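Local structure of major capsid protein (Paramecium bursaria Chlorella virus 1, 5TIP) at residues Pro87-Gly101 and His170-Gln183. The protein self-assembles as trimers into the large icosahedral, pseudo T=169 capsid of the virus and carries N-linked glycans. Residues are numbered along the deposited sequence; the frame is centred on the assembly and turned at random.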
loop_
_atom_site.group_PDB
_atom_site.type_symbol
_atom_site.label_atom_id
_atom_site.label_comp_id
_atom_site.label_asym_id
_atom_site.label_seq_id
_atom_site.Cartn_x
_atom_site.Cartn_y
_atom_site.Cartn_z
ATOM N N PRO A 87 13.175 -5.465 -19.700
ATOM C CA PRO A 87 14.453 -5.686 -20.395
ATOM C C PRO A 87 15.657 -5.200 -19.607
ATOM O O PRO A 87 16.714 -5.843 -19.645
ATOM C CB PRO A 87 14.272 -4.908 -21.705
ATOM C CG PRO A 87 13.303 -3.835 -21.364
ATOM C CD PRO A 87 12.352 -4.446 -20.376
ATOM N N ALA A 88 15.529 -4.082 -18.890
ATOM C CA ALA A 88 16.644 -3.592 -18.087
ATOM C C ALA A 88 16.942 -4.519 -16.918
ATOM O O ALA A 88 18.100 -4.641 -16.502
ATOM C CB ALA A 88 16.346 -2.186 -17.578
ATOM N N GLU A 89 15.913 -5.168 -16.371
ATOM C CA GLU A 89 16.132 -6.137 -15.305
ATOM C C GLU A 89 16.831 -7.382 -15.833
ATOM O O GLU A 89 17.758 -7.899 -15.198
ATOM C CB GLU A 89 14.797 -6.490 -14.652
ATOM C CG GLU A 89 14.854 -7.629 -13.657
ATOM C CD GLU A 89 13.473 -8.092 -13.245
ATOM O OE1 GLU A 89 12.794 -7.354 -12.501
ATOM O OE2 GLU A 89 13.061 -9.187 -13.679
ATOM N N GLU A 90 16.405 -7.877 -16.998
ATOM C CA GLU A 90 17.053 -9.043 -17.586
ATOM C C GLU A 90 18.477 -8.734 -18.025
ATOM O O GLU A 90 19.349 -9.608 -17.950
ATOM C CB GLU A 90 16.244 -9.559 -18.776
ATOM C CG GLU A 90 16.836 -10.806 -19.412
ATOM C CD GLU A 90 16.095 -11.244 -20.656
ATOM O OE1 GLU A 90 15.197 -10.504 -21.110
ATOM O OE2 GLU A 90 16.414 -12.330 -21.184
ATOM N N LEU A 91 18.731 -7.504 -18.483
ATOM C CA LEU A 91 20.065 -7.147 -18.956
ATOM C C LEU A 91 21.105 -7.332 -17.859
ATOM O O LEU A 91 22.241 -7.737 -18.131
ATOM C CB LEU A 91 20.072 -5.707 -19.469
ATOM C CG LEU A 91 21.376 -5.209 -20.095
ATOM C CD1 LEU A 91 21.740 -6.066 -21.296
ATOM C CD2 LEU A 91 21.249 -3.753 -20.494
ATOM N N LEU A 92 20.733 -7.044 -16.612
ATOM C CA LEU A 92 21.606 -7.271 -15.462
ATOM C C LEU A 92 21.495 -8.744 -15.083
ATOM O O LEU A 92 20.775 -9.134 -14.159
ATOM C CB LEU A 92 21.218 -6.354 -14.310
ATOM C CG LEU A 92 22.322 -6.013 -13.313
ATOM C CD1 LEU A 92 23.452 -5.312 -14.037
ATOM C CD2 LEU A 92 21.780 -5.144 -12.190
ATOM N N GLN A 93 22.231 -9.581 -15.821
ATOM C CA GLN A 93 22.080 -11.029 -15.682
ATOM C C GLN A 93 22.471 -11.497 -14.286
ATOM O O GLN A 93 21.763 -12.303 -13.671
ATOM C CB GLN A 93 22.907 -11.752 -16.743
ATOM C CG GLN A 93 22.859 -13.264 -16.623
ATOM C CD GLN A 93 23.511 -13.961 -17.797
ATOM O OE1 GLN A 93 22.992 -13.935 -18.912
ATOM N NE2 GLN A 93 24.656 -14.590 -17.552
ATOM N N ASP A 94 23.599 -11.012 -13.773
ATOM C CA ASP A 94 23.973 -11.300 -12.397
ATOM C C ASP A 94 24.892 -10.198 -11.896
ATOM O O ASP A 94 25.600 -9.557 -12.677
ATOM C CB ASP A 94 24.642 -12.677 -12.254
ATOM C CG ASP A 94 25.866 -12.839 -13.139
ATOM O OD1 ASP A 94 26.913 -12.230 -12.836
ATOM O OD2 ASP A 94 25.783 -13.596 -14.131
ATOM N N VAL A 95 24.867 -9.985 -10.582
ATOM C CA VAL A 95 25.698 -8.980 -9.929
ATOM C C VAL A 95 26.250 -9.583 -8.645
ATOM O O VAL A 95 25.509 -10.191 -7.866
ATOM C CB VAL A 95 24.916 -7.680 -9.647
ATOM C CG1 VAL A 95 23.586 -7.982 -8.971
ATOM C CG2 VAL A 95 25.750 -6.719 -8.814
ATOM N N GLU A 96 27.558 -9.442 -8.442
ATOM C CA GLU A 96 28.267 -10.046 -7.322
ATOM C C GLU A 96 28.880 -8.958 -6.453
ATOM O O GLU A 96 29.534 -8.045 -6.966
ATOM C CB GLU A 96 29.357 -10.995 -7.825
ATOM C CG GLU A 96 30.152 -11.682 -6.731
ATOM C CD GLU A 96 31.283 -12.519 -7.289
ATOM O OE1 GLU A 96 31.486 -12.497 -8.521
ATOM O OE2 GLU A 96 31.973 -13.196 -6.500
ATOM N N LEU A 97 28.665 -9.056 -5.144
ATOM C CA LEU A 97 29.241 -8.131 -4.177
ATOM C C LEU A 97 30.471 -8.768 -3.541
ATOM O O LEU A 97 30.411 -9.905 -3.065
ATOM C CB LEU A 97 28.221 -7.757 -3.101
ATOM C CG LEU A 97 28.769 -6.901 -1.958
ATOM C CD1 LEU A 97 29.147 -5.517 -2.464
ATOM C CD2 LEU A 97 27.768 -6.810 -0.820
ATOM N N GLU A 98 31.583 -8.033 -3.533
ATOM C CA GLU A 98 32.862 -8.544 -3.055
ATOM C C GLU A 98 33.513 -7.536 -2.119
ATOM O O GLU A 98 33.604 -6.350 -2.449
ATOM C CB GLU A 98 33.796 -8.842 -4.234
ATOM C CG GLU A 98 35.167 -9.349 -3.835
ATOM C CD GLU A 98 36.099 -9.491 -5.024
ATOM O OE1 GLU A 98 35.924 -10.445 -5.811
ATOM O OE2 GLU A 98 37.002 -8.640 -5.175
ATOM N N ILE A 99 33.968 -8.011 -0.961
ATOM C CA ILE A 99 34.701 -7.200 0.008
ATOM C C ILE A 99 36.036 -7.878 0.280
ATOM O O ILE A 99 36.073 -9.009 0.780
ATOM C CB ILE A 99 33.919 -7.003 1.316
ATOM C CG1 ILE A 99 32.615 -6.244 1.065
ATOM C CG2 ILE A 99 34.777 -6.278 2.343
ATOM C CD1 ILE A 99 31.776 -6.054 2.313
ATOM N N GLY A 100 37.126 -7.186 -0.040
ATOM C CA GLY A 100 38.453 -7.726 0.213
ATOM C C GLY A 100 38.726 -9.019 -0.521
ATOM O O GLY A 100 39.403 -9.905 0.014
ATOM N N GLY A 101 38.204 -9.154 -1.736
ATOM C CA GLY A 101 38.376 -10.370 -2.496
ATOM C C GLY A 101 37.418 -11.483 -2.139
ATOM O O GLY A 101 37.449 -12.536 -2.790
ATOM N N HIS A 170 40.443 -3.183 2.701
ATOM C CA HIS A 170 39.663 -4.088 1.870
ATOM C C HIS A 170 38.934 -3.298 0.797
ATOM O O HIS A 170 38.347 -2.246 1.072
ATOM C CB HIS A 170 38.659 -4.895 2.698
ATOM C CG HIS A 170 39.209 -6.186 3.220
ATOM N ND1 HIS A 170 38.431 -7.120 3.869
ATOM C CD2 HIS A 170 40.461 -6.702 3.179
ATOM C CE1 HIS A 170 39.179 -8.154 4.208
ATOM N NE2 HIS A 170 40.416 -7.925 3.803
ATOM N N GLU A 171 38.973 -3.818 -0.426
ATOM C CA GLU A 171 38.317 -3.190 -1.560
ATOM C C GLU A 171 36.910 -3.749 -1.722
ATOM O O GLU A 171 36.694 -4.961 -1.614
ATOM C CB GLU A 171 39.125 -3.425 -2.838
ATOM C CG GLU A 171 40.476 -2.720 -2.864
ATOM C CD GLU A 171 41.340 -3.149 -4.039
ATOM O OE1 GLU A 171 40.917 -4.052 -4.792
ATOM O OE2 GLU A 171 42.441 -2.583 -4.211
ATOM N N VAL A 172 35.956 -2.861 -1.979
ATOM C CA VAL A 172 34.577 -3.247 -2.253
ATOM C C VAL A 172 34.362 -3.174 -3.756
ATOM O O VAL A 172 34.558 -2.117 -4.369
ATOM C CB VAL A 172 33.578 -2.352 -1.502
ATOM C CG1 VAL A 172 32.154 -2.776 -1.817
ATOM C CG2 VAL A 172 33.834 -2.417 -0.008
ATOM N N LYS A 173 33.965 -4.293 -4.357
ATOM C CA LYS A 173 33.818 -4.376 -5.800
ATOM C C LYS A 173 32.478 -4.999 -6.166
ATOM O O LYS A 173 31.922 -5.806 -5.417
ATOM C CB LYS A 173 34.960 -5.184 -6.432
ATOM C CG LYS A 173 36.327 -4.538 -6.272
ATOM C CD LYS A 173 37.384 -5.268 -7.080
ATOM C CE LYS A 173 37.105 -5.149 -8.568
ATOM N NZ LYS A 173 38.087 -5.918 -9.380
ATOM N N LEU A 174 31.973 -4.612 -7.335
ATOM C CA LEU A 174 30.770 -5.185 -7.923
ATOM C C LEU A 174 31.124 -5.763 -9.283
ATOM O O LEU A 174 31.777 -5.095 -10.090
ATOM C CB LEU A 174 29.666 -4.135 -8.071
ATOM C CG LEU A 174 29.041 -3.578 -6.795
ATOM C CD1 LEU A 174 28.204 -2.357 -7.120
ATOM C CD2 LEU A 174 28.199 -4.643 -6.115
ATOM N N TYR A 175 30.704 -6.999 -9.533
ATOM C CA TYR A 175 30.980 -7.687 -10.789
ATOM C C TYR A 175 29.663 -7.899 -11.524
ATOM O O TYR A 175 28.806 -8.659 -11.064
ATOM C CB TYR A 175 31.692 -9.014 -10.534
ATOM C CG TYR A 175 33.076 -8.841 -9.958
ATOM C CD1 TYR A 175 34.178 -8.654 -10.784
ATOM C CD2 TYR A 175 33.281 -8.848 -8.586
ATOM C CE1 TYR A 175 35.444 -8.487 -10.256
ATOM C CE2 TYR A 175 34.540 -8.682 -8.050
ATOM C CZ TYR A 175 35.619 -8.502 -8.887
ATOM O OH TYR A 175 36.875 -8.338 -8.351
ATOM N N PHE A 176 29.506 -7.230 -12.660
ATOM C CA PHE A 176 28.290 -7.323 -13.451
ATOM C C PHE A 176 28.494 -8.256 -14.638
ATOM O O PHE A 176 29.584 -8.339 -15.209
ATOM C CB PHE A 176 27.852 -5.943 -13.945
ATOM C CG PHE A 176 27.602 -4.957 -12.842
ATOM C CD1 PHE A 176 26.358 -4.872 -12.239
ATOM C CD2 PHE A 176 28.607 -4.109 -12.411
ATOM C CE1 PHE A 176 26.121 -3.966 -11.227
ATOM C CE2 PHE A 176 28.377 -3.198 -11.398
ATOM C CZ PHE A 176 27.131 -3.127 -10.806
ATOM N N THR A 177 27.424 -8.954 -15.008
ATOM C CA THR A 177 27.383 -9.765 -16.217
ATOM C C THR A 177 26.144 -9.366 -16.998
ATOM O O THR A 177 25.028 -9.449 -16.474
ATOM C CB THR A 177 27.350 -11.261 -15.890
ATOM O OG1 THR A 177 28.532 -11.624 -15.166
ATOM C CG2 THR A 177 27.267 -12.087 -17.165
ATOM N N LEU A 178 26.335 -8.922 -18.237
ATOM C CA LEU A 178 25.226 -8.463 -19.058
ATOM C C LEU A 178 24.654 -9.611 -19.873
ATOM O O LEU A 178 25.391 -10.471 -20.364
ATOM C CB LEU A 178 25.664 -7.335 -19.991
ATOM C CG LEU A 178 26.169 -6.059 -19.326
ATOM C CD1 LEU A 178 26.302 -4.968 -20.370
ATOM C CD2 LEU A 178 25.237 -5.635 -18.202
ATOM N N ALA A 179 23.331 -9.620 -20.009
ATOM C CA ALA A 179 22.674 -10.651 -20.797
ATOM C C ALA A 179 23.076 -10.531 -22.261
ATOM O O ALA A 179 23.420 -9.452 -22.750
ATOM C CB ALA A 179 21.156 -10.544 -20.654
ATOM N N SER A 180 23.032 -11.661 -22.964
ATOM C CA SER A 180 23.412 -11.668 -24.371
ATOM C C SER A 180 22.247 -11.251 -25.259
ATOM O O SER A 180 22.405 -10.410 -26.150
ATOM C CB SER A 180 23.921 -13.054 -24.766
ATOM O OG SER A 180 25.021 -13.435 -23.959
ATOM N N GLN A 181 21.070 -11.823 -25.022
ATOM C CA GLN A 181 19.902 -11.590 -25.859
ATOM C C GLN A 181 18.757 -11.101 -24.986
ATOM O O GLN A 181 18.394 -11.763 -24.009
ATOM C CB GLN A 181 19.500 -12.871 -26.597
ATOM C CG GLN A 181 20.658 -13.553 -27.309
ATOM C CD GLN A 181 20.226 -14.765 -28.106
ATOM O OE1 GLN A 181 19.074 -15.192 -28.031
ATOM N NE2 GLN A 181 21.147 -15.319 -28.886
ATOM N N VAL A 182 18.191 -9.949 -25.339
ATOM C CA VAL A 182 17.100 -9.333 -24.589
ATOM C C VAL A 182 15.933 -9.120 -25.544
ATOM O O VAL A 182 16.058 -8.388 -26.535
ATOM C CB VAL A 182 17.525 -8.013 -23.929
ATOM C CG1 VAL A 182 16.362 -7.420 -23.163
ATOM C CG2 VAL A 182 18.712 -8.240 -23.005
ATOM N N GLN A 183 14.798 -9.754 -25.234
ATOM C CA GLN A 183 13.629 -9.720 -26.104
ATOM C C GLN A 183 13.127 -8.296 -26.294
ATOM O O GLN A 183 13.013 -7.523 -25.339
ATOM C CB GLN A 183 12.520 -10.605 -25.533
ATOM C CG GLN A 183 11.158 -10.364 -26.158
ATOM C CD GLN A 183 11.135 -10.670 -27.643
ATOM O OE1 GLN A 183 11.792 -11.600 -28.109
ATOM N NE2 GLN A 183 10.377 -9.882 -28.394
HETATM O O HOH W 1 14.751 -11.557 -23.332
HETATM O O HOH W 2 16.728 -13.474 -23.368
HETATM O O HOH W 3 22.692 -14.304 -21.843
HETATM O O HOH W 4 25.795 -13.377 -20.924
HETATM O O HOH W 5 37.627 -6.918 -3.421
#
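Tyr-175 reaches across from strand 172-178 to Glu-98 of the antiparallel strand 92-99. Its CG lies beside its own backbone N (chi1 -66°), and the ring leans diagonally over the sheet until CE2 is 3.2 Å from Glu-98 OE1, with Glu-98 CB at the ring edge. The hydroxyl donates to Glu-98 OE2 from above the carboxylate plane, over 3.2 Å, and accepts a bond from Lys-173 NZ. Water 5 pins the same OE2 to Gly-101 N and Glu-171 O, so two hydrogen bonds, from the phenol and the water, converge on this one oxygen. Backbone pairs Glu-98 with Lys-173 and Glu-96 with Tyr-175 are hydrogen-bonded in both directions.

These are the two central strands of a four-stranded antiparallel sheet, flanked by strands 54-58 and 102-108, in the N-terminal jelly roll of the double-jelly-roll fold of this capsid family. On the face opposite Tyr-175, Val-95 CG2 packs 3.7 Å from Phe-176 CE1, and Leu-174 and Phe-176 also touch strand 65-76.

Toward the other end, Gln-93 and Asp-94 both face Thr-177 in a classic beta bulge. Thr-177 OG1 donates to Asp-94 OD1 (2.9 Å) on its syn side, 27° out of the carboxylate plane, and also bonds Lys-54. Just before the bulge, Leu-91 O takes the N-H of Ala-179 at 2.9 Å, and Leu-91 CD1 lies 4.1 Å from Val-182 CG2, tying helix 87-91 to the chain leaving the strand.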